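Local coordinates for fructosyl amine: oxygen oxidoreductase (Aspergillus fumigatus, PDB 3DJE), which uses bound FAD to oxidise fructosyl-amine (Amadori) adducts of amino acids, probably passing the electrons to oxygen and so deglycating them, at residues A[339-351]-A[390-403]. Numbering follows the deposited sequence.
Sequences DTANREFLIDRHP and HELIKWNPDIAANR
Edge strand 346-347 of the FAD-domain sheet meets the C-terminal end of helix 387-393 through one backbone bond, Ile347 N to Ile393 O (3.0 Å). Beside it, Ile393 CA makes a bent CA-H...O contact with Phe345 O, and Ile393 CD1 packs on Ile347 CB at 3.9 Å; helix 373-382 touches both isoleucines. Just after the strand, Asp348 turns its carboxylate toward the chain leaving the helix: CG lies anti to the backbone N (chi1 -159°), and OD2 accepts Trp395 N on its anti lone pair at 2.9 Å in a nearly straight bond. His390 turns its CE1 edge to the same carboxylate, 3.3 Å from Asp348 OD1 and hardly farther from OD2, ring and carboxylate planes steeply inclined. A water that donates to Ile347 O also bonds His390 ND1. Beyond Asp348, Pro351 and His350 lie over the same face of the Trp395 indole. Pro351 CD sits 3.6 Å from the centroid of the five-membered ring, almost on its normal, a CH-pi contact, whereas the imidazole presents its edge to the six-membered ring, planes 56° apart. Leu346 CD1 touches Trp395 CA. The sheet belongs to the Rossmann-type nucleotide-binding fold of the MSOX/MTOX family, and the loop entering its edge strand carries Arg343, which touches the bound fructopyranose ligand. In that loop, Glu344, bent at chi2, lays CG and its carboxylate along the Leu392 methyls, while OE1 is held by Asn70 and Arg365. A second water links Asn342 ND2 to Leu392 O. The Ile399 CD1 methyl rests against the Asn342 amide nitrogen, the side chains crossing at about a right angle, and Ile399 O lies 3.4 Å from Ala341 CB. At the end of strand 331-339, just before the loop, the extended Arg403 chain brings NH2 to Asp339 O (2.9 Å), which lies in the guanidinium plane though NH2 approaches from above the carbonyl plane; Ala341 N lies over one guanidinium face, and NH1 bonds Asn229 O.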
loop_
_atom_site.group_PDB
_atom_site.type_symbol
_atom_site.label_atom_id
_atom_site.label_comp_id
_atom_site.label_asym_id
_atom_site.label_seq_id
_atom_site.Cartn_x
_atom_site.Cartn_y
_atom_site.Cartn_z
ATOM N N ASP A 339 1.737 5.977 7.858
ATOM C CA ASP A 339 0.443 6.047 8.535
ATOM C C ASP A 339 0.196 7.444 9.079
ATOM O O ASP A 339 1.071 8.038 9.744
ATOM C CB ASP A 339 0.402 5.106 9.740
ATOM C CG ASP A 339 0.316 3.643 9.366
ATOM O OD1 ASP A 339 -0.454 3.287 8.450
ATOM O OD2 ASP A 339 0.987 2.859 10.053
ATOM N N THR A 340 -0.992 7.967 8.810
ATOM C CA THR A 340 -1.481 9.148 9.515
ATOM C C THR A 340 -1.986 8.703 10.899
ATOM O O THR A 340 -2.095 7.502 11.168
ATOM C CB THR A 340 -2.598 9.856 8.741
ATOM O OG1 THR A 340 -3.654 8.917 8.516
ATOM C CG2 THR A 340 -2.083 10.412 7.375
ATOM N N ALA A 341 -2.297 9.664 11.776
ATOM C CA ALA A 341 -2.665 9.348 13.164
ATOM C C ALA A 341 -3.950 8.533 13.303
ATOM O O ALA A 341 -4.162 7.879 14.326
ATOM C CB ALA A 341 -2.755 10.638 14.009
ATOM N N ASN A 342 -4.794 8.580 12.274
ATOM C CA ASN A 342 -6.060 7.831 12.250
ATOM C C ASN A 342 -6.224 6.978 10.983
ATOM O O ASN A 342 -7.316 6.490 10.684
ATOM C CB ASN A 342 -7.240 8.797 12.399
ATOM C CG ASN A 342 -7.364 9.750 11.230
ATOM O OD1 ASN A 342 -6.493 9.802 10.348
ATOM N ND2 ASN A 342 -8.445 10.526 11.217
ATOM N N ARG A 343 -5.123 6.838 10.240
ATOM C CA ARG A 343 -5.074 6.062 8.989
ATOM C C ARG A 343 -6.053 6.542 7.907
ATOM O O ARG A 343 -6.446 5.785 7.018
ATOM C CB ARG A 343 -5.169 4.560 9.254
ATOM C CG ARG A 343 -3.936 4.034 9.961
ATOM C CD ARG A 343 -4.039 2.536 10.151
ATOM N NE ARG A 343 -3.967 1.833 8.874
ATOM C CZ ARG A 343 -4.221 0.539 8.720
ATOM N NH1 ARG A 343 -4.564 -0.200 9.777
ATOM N NH2 ARG A 343 -4.121 -0.009 7.520
ATOM N N GLU A 344 -6.394 7.819 7.973
ATOM C CA GLU A 344 -7.069 8.487 6.859
ATOM C C GLU A 344 -6.052 9.175 5.952
ATOM O O GLU A 344 -4.973 9.568 6.400
ATOM C CB GLU A 344 -8.093 9.509 7.354
ATOM C CG GLU A 344 -9.169 8.967 8.292
ATOM C CD GLU A 344 -10.079 7.872 7.690
ATOM O OE1 GLU A 344 -10.065 7.610 6.459
ATOM O OE2 GLU A 344 -10.833 7.261 8.482
ATOM N N PHE A 345 -6.401 9.331 4.678
ATOM C CA PHE A 345 -5.435 9.814 3.692
ATOM C C PHE A 345 -5.128 11.298 3.877
ATOM O O PHE A 345 -5.893 12.031 4.532
ATOM C CB PHE A 345 -5.944 9.566 2.266
ATOM C CG PHE A 345 -6.331 8.140 2.001
ATOM C CD1 PHE A 345 -5.625 7.080 2.593
ATOM C CD2 PHE A 345 -7.373 7.853 1.128
ATOM C CE1 PHE A 345 -5.968 5.735 2.351
ATOM C CE2 PHE A 345 -7.734 6.516 0.866
ATOM C CZ PHE A 345 -7.027 5.456 1.473
ATOM N N LEU A 346 -3.999 11.737 3.313
ATOM C CA LEU A 346 -3.588 13.134 3.370
ATOM C C LEU A 346 -3.443 13.629 1.928
ATOM O O LEU A 346 -2.404 13.437 1.276
ATOM C CB LEU A 346 -2.272 13.293 4.155
ATOM C CG LEU A 346 -1.697 14.707 4.258
ATOM C CD1 LEU A 346 -2.755 15.775 4.608
ATOM C CD2 LEU A 346 -0.569 14.667 5.278
ATOM N N ILE A 347 -4.527 14.223 1.427
ATOM C CA ILE A 347 -4.622 14.687 0.047
ATOM C C ILE A 347 -5.205 16.084 0.110
ATOM O O ILE A 347 -6.374 16.260 0.472
ATOM C CB ILE A 347 -5.512 13.739 -0.818
ATOM C CG1 ILE A 347 -4.853 12.352 -0.933
ATOM C CG2 ILE A 347 -5.816 14.360 -2.188
ATOM C CD1 ILE A 347 -5.814 11.229 -1.357
ATOM N N ASP A 348 -4.374 17.084 -0.172
ATOM C CA ASP A 348 -4.772 18.474 -0.011
ATOM C C ASP A 348 -3.719 19.359 -0.645
ATOM O O ASP A 348 -2.596 18.925 -0.912
ATOM C CB ASP A 348 -4.875 18.804 1.481
ATOM C CG ASP A 348 -5.759 20.038 1.786
ATOM O OD1 ASP A 348 -6.318 20.701 0.877
ATOM O OD2 ASP A 348 -5.897 20.347 2.990
ATOM N N ARG A 349 -4.094 20.604 -0.902
ATOM C CA ARG A 349 -3.106 21.645 -1.132
ATOM C C ARG A 349 -2.448 21.952 0.201
ATOM O O ARG A 349 -3.099 21.875 1.254
ATOM C CB ARG A 349 -3.788 22.905 -1.644
ATOM C CG ARG A 349 -4.836 22.598 -2.672
ATOM C CD ARG A 349 -4.521 23.152 -3.999
ATOM N NE ARG A 349 -5.377 24.293 -4.287
ATOM C CZ ARG A 349 -5.080 25.548 -3.962
ATOM N NH1 ARG A 349 -3.942 25.823 -3.335
ATOM N NH2 ARG A 349 -5.920 26.532 -4.268
ATOM N N HIS A 350 -1.166 22.305 0.163
ATOM C CA HIS A 350 -0.489 22.766 1.367
ATOM C C HIS A 350 -1.098 24.127 1.793
ATOM O O HIS A 350 -1.367 24.972 0.942
ATOM C CB HIS A 350 1.013 22.889 1.124
ATOM C CG HIS A 350 1.797 23.064 2.381
ATOM N ND1 HIS A 350 1.953 24.291 2.995
ATOM C CD2 HIS A 350 2.436 22.162 3.160
ATOM C CE1 HIS A 350 2.679 24.136 4.090
ATOM N NE2 HIS A 350 2.979 22.854 4.215
ATOM N N PRO A 351 -1.343 24.319 3.107
ATOM C CA PRO A 351 -1.993 25.546 3.604
ATOM C C PRO A 351 -1.216 26.845 3.382
ATOM O O PRO A 351 -1.830 27.926 3.312
ATOM C CB PRO A 351 -2.148 25.280 5.103
ATOM C CG PRO A 351 -1.137 24.245 5.431
ATOM C CD PRO A 351 -1.064 23.376 4.204
ATOM N N HIS A 390 -13.174 16.375 1.739
ATOM C CA HIS A 390 -12.084 17.252 2.155
ATOM C C HIS A 390 -11.872 17.255 3.665
ATOM O O HIS A 390 -10.739 17.202 4.135
ATOM C CB HIS A 390 -12.317 18.675 1.666
ATOM C CG HIS A 390 -11.266 19.633 2.125
ATOM N ND1 HIS A 390 -9.956 19.556 1.701
ATOM C CD2 HIS A 390 -11.322 20.670 2.993
ATOM C CE1 HIS A 390 -9.256 20.524 2.266
ATOM N NE2 HIS A 390 -10.057 21.208 3.065
ATOM N N GLU A 391 -12.962 17.313 4.425
ATOM C CA GLU A 391 -12.869 17.385 5.884
ATOM C C GLU A 391 -12.072 16.225 6.488
ATOM O O GLU A 391 -11.368 16.399 7.501
ATOM C CB GLU A 391 -14.275 17.467 6.494
ATOM C CG GLU A 391 -14.330 18.067 7.894
ATOM C CD GLU A 391 -13.533 19.368 8.041
ATOM O OE1 GLU A 391 -13.591 20.249 7.142
ATOM O OE2 GLU A 391 -12.843 19.502 9.078
ATOM N N LEU A 392 -12.152 15.053 5.863
ATOM C CA LEU A 392 -11.450 13.881 6.364
ATOM C C LEU A 392 -9.987 13.796 5.918
ATOM O O LEU A 392 -9.139 13.349 6.690
ATOM C CB LEU A 392 -12.179 12.590 5.969
ATOM C CG LEU A 392 -11.709 11.322 6.689
ATOM C CD1 LEU A 392 -11.962 11.424 8.205
ATOM C CD2 LEU A 392 -12.378 10.069 6.118
ATOM N N ILE A 393 -9.701 14.226 4.690
ATOM C CA ILE A 393 -8.371 14.012 4.090
ATOM C C ILE A 393 -7.488 15.269 4.077
ATOM O O ILE A 393 -6.351 15.237 3.579
ATOM C CB ILE A 393 -8.477 13.476 2.640
ATOM C CG1 ILE A 393 -9.125 14.538 1.736
ATOM C CG2 ILE A 393 -9.219 12.129 2.631
ATOM C CD1 ILE A 393 -9.273 14.169 0.259
ATOM N N LYS A 394 -7.997 16.370 4.619
ATOM C CA LYS A 394 -7.264 17.642 4.579
ATOM C C LYS A 394 -5.984 17.642 5.417
ATOM O O LYS A 394 -5.808 16.795 6.284
ATOM C CB LYS A 394 -8.164 18.792 5.040
ATOM C CG LYS A 394 -8.615 18.681 6.478
ATOM C CD LYS A 394 -9.287 19.969 6.877
ATOM C CE LYS A 394 -9.939 19.869 8.224
ATOM N NZ LYS A 394 -10.695 21.135 8.461
ATOM N N TRP A 395 -5.101 18.602 5.127
ATOM C CA TRP A 395 -3.945 18.894 5.983
ATOM C C TRP A 395 -4.435 19.051 7.419
ATOM O O TRP A 395 -5.344 19.836 7.679
ATOM C CB TRP A 395 -3.269 20.181 5.501
ATOM C CG TRP A 395 -2.000 20.522 6.206
ATOM C CD1 TRP A 395 -1.853 21.390 7.261
ATOM C CD2 TRP A 395 -0.687 20.034 5.899
ATOM N NE1 TRP A 395 -0.524 21.464 7.633
ATOM C CE2 TRP A 395 0.212 20.643 6.816
ATOM C CE3 TRP A 395 -0.180 19.131 4.950
ATOM C CZ2 TRP A 395 1.586 20.374 6.810
ATOM C CZ3 TRP A 395 1.198 18.876 4.936
ATOM C CH2 TRP A 395 2.061 19.497 5.864
ATOM N N ASN A 396 -3.849 18.286 8.341
ATOM C CA ASN A 396 -4.423 18.130 9.682
ATOM C C ASN A 396 -3.371 17.982 10.785
ATOM O O ASN A 396 -3.249 16.913 11.376
ATOM C CB ASN A 396 -5.356 16.904 9.689
ATOM C CG ASN A 396 -6.438 16.961 10.781
ATOM O OD1 ASN A 396 -7.376 16.166 10.762
ATOM N ND2 ASN A 396 -6.310 17.892 11.717
ATOM N N PRO A 397 -2.609 19.052 11.077
ATOM C CA PRO A 397 -1.602 18.903 12.136
ATOM C C PRO A 397 -2.208 18.626 13.521
ATOM O O PRO A 397 -1.578 17.973 14.357
ATOM C CB PRO A 397 -0.876 20.255 12.129
ATOM C CG PRO A 397 -1.818 21.194 11.498
ATOM C CD PRO A 397 -2.611 20.411 10.506
ATOM N N ASP A 398 -3.428 19.103 13.755
ATOM C CA ASP A 398 -4.056 18.971 15.074
ATOM C C ASP A 398 -4.327 17.527 15.500
ATOM O O ASP A 398 -4.265 17.214 16.684
ATOM C CB ASP A 398 -5.332 19.820 15.161
ATOM C CG ASP A 398 -5.043 21.317 15.101
ATOM O OD1 ASP A 398 -3.899 21.726 15.394
ATOM O OD2 ASP A 398 -5.962 22.093 14.761
ATOM N N ILE A 399 -4.611 16.653 14.534
ATOM C CA ILE A 399 -4.813 15.226 14.809
ATOM C C ILE A 399 -3.495 14.524 15.151
ATOM O O ILE A 399 -3.489 13.469 15.796
ATOM C CB ILE A 399 -5.526 14.506 13.627
ATOM C CG1 ILE A 399 -6.247 13.247 14.119
ATOM C CG2 ILE A 399 -4.545 14.174 12.485
ATOM C CD1 ILE A 399 -7.579 13.006 13.446
ATOM N N ALA A 400 -2.390 15.125 14.716
ATOM C CA ALA A 400 -1.060 14.562 14.903
ATOM C C ALA A 400 -0.304 15.177 16.085
ATOM O O ALA A 400 0.819 14.771 16.385
ATOM C CB ALA A 400 -0.259 14.704 13.623
ATOM N N ALA A 401 -0.911 16.163 16.747
ATOM C CA ALA A 401 -0.310 16.741 17.948
ATOM C C ALA A 401 -0.396 15.725 19.086
ATOM O O ALA A 401 -1.361 14.951 19.165
ATOM C CB ALA A 401 -0.995 18.043 18.325
ATOM N N ASN A 402 0.626 15.726 19.942
ATOM C CA ASN A 402 0.784 14.744 21.025
ATOM C C ASN A 402 0.870 13.312 20.510
ATOM O O ASN A 402 0.326 12.391 21.125
ATOM C CB ASN A 402 -0.358 14.852 22.047
ATOM C CG ASN A 402 -0.481 16.236 22.650
ATOM O OD1 ASN A 402 -1.569 16.816 22.671
ATOM N ND2 ASN A 402 0.631 16.773 23.145
ATOM N N ARG A 403 1.557 13.124 19.386
ATOM C CA ARG A 403 1.485 11.847 18.683
ATOM C C ARG A 403 2.191 10.682 19.367
ATOM O O ARG A 403 3.368 10.766 19.735
ATOM C CB ARG A 403 1.940 11.966 17.231
ATOM C CG ARG A 403 1.745 10.665 16.494
ATOM C CD ARG A 403 1.565 10.835 15.014
ATOM N NE ARG A 403 1.246 9.536 14.428
ATOM C CZ ARG A 403 1.207 9.298 13.124
ATOM N NH1 ARG A 403 1.458 10.282 12.268
ATOM N NH2 ARG A 403 0.902 8.079 12.685
HETATM O O HOH W 1 -8.895 12.802 9.354
HETATM O O HOH W 2 -8.710 17.800 0.033
#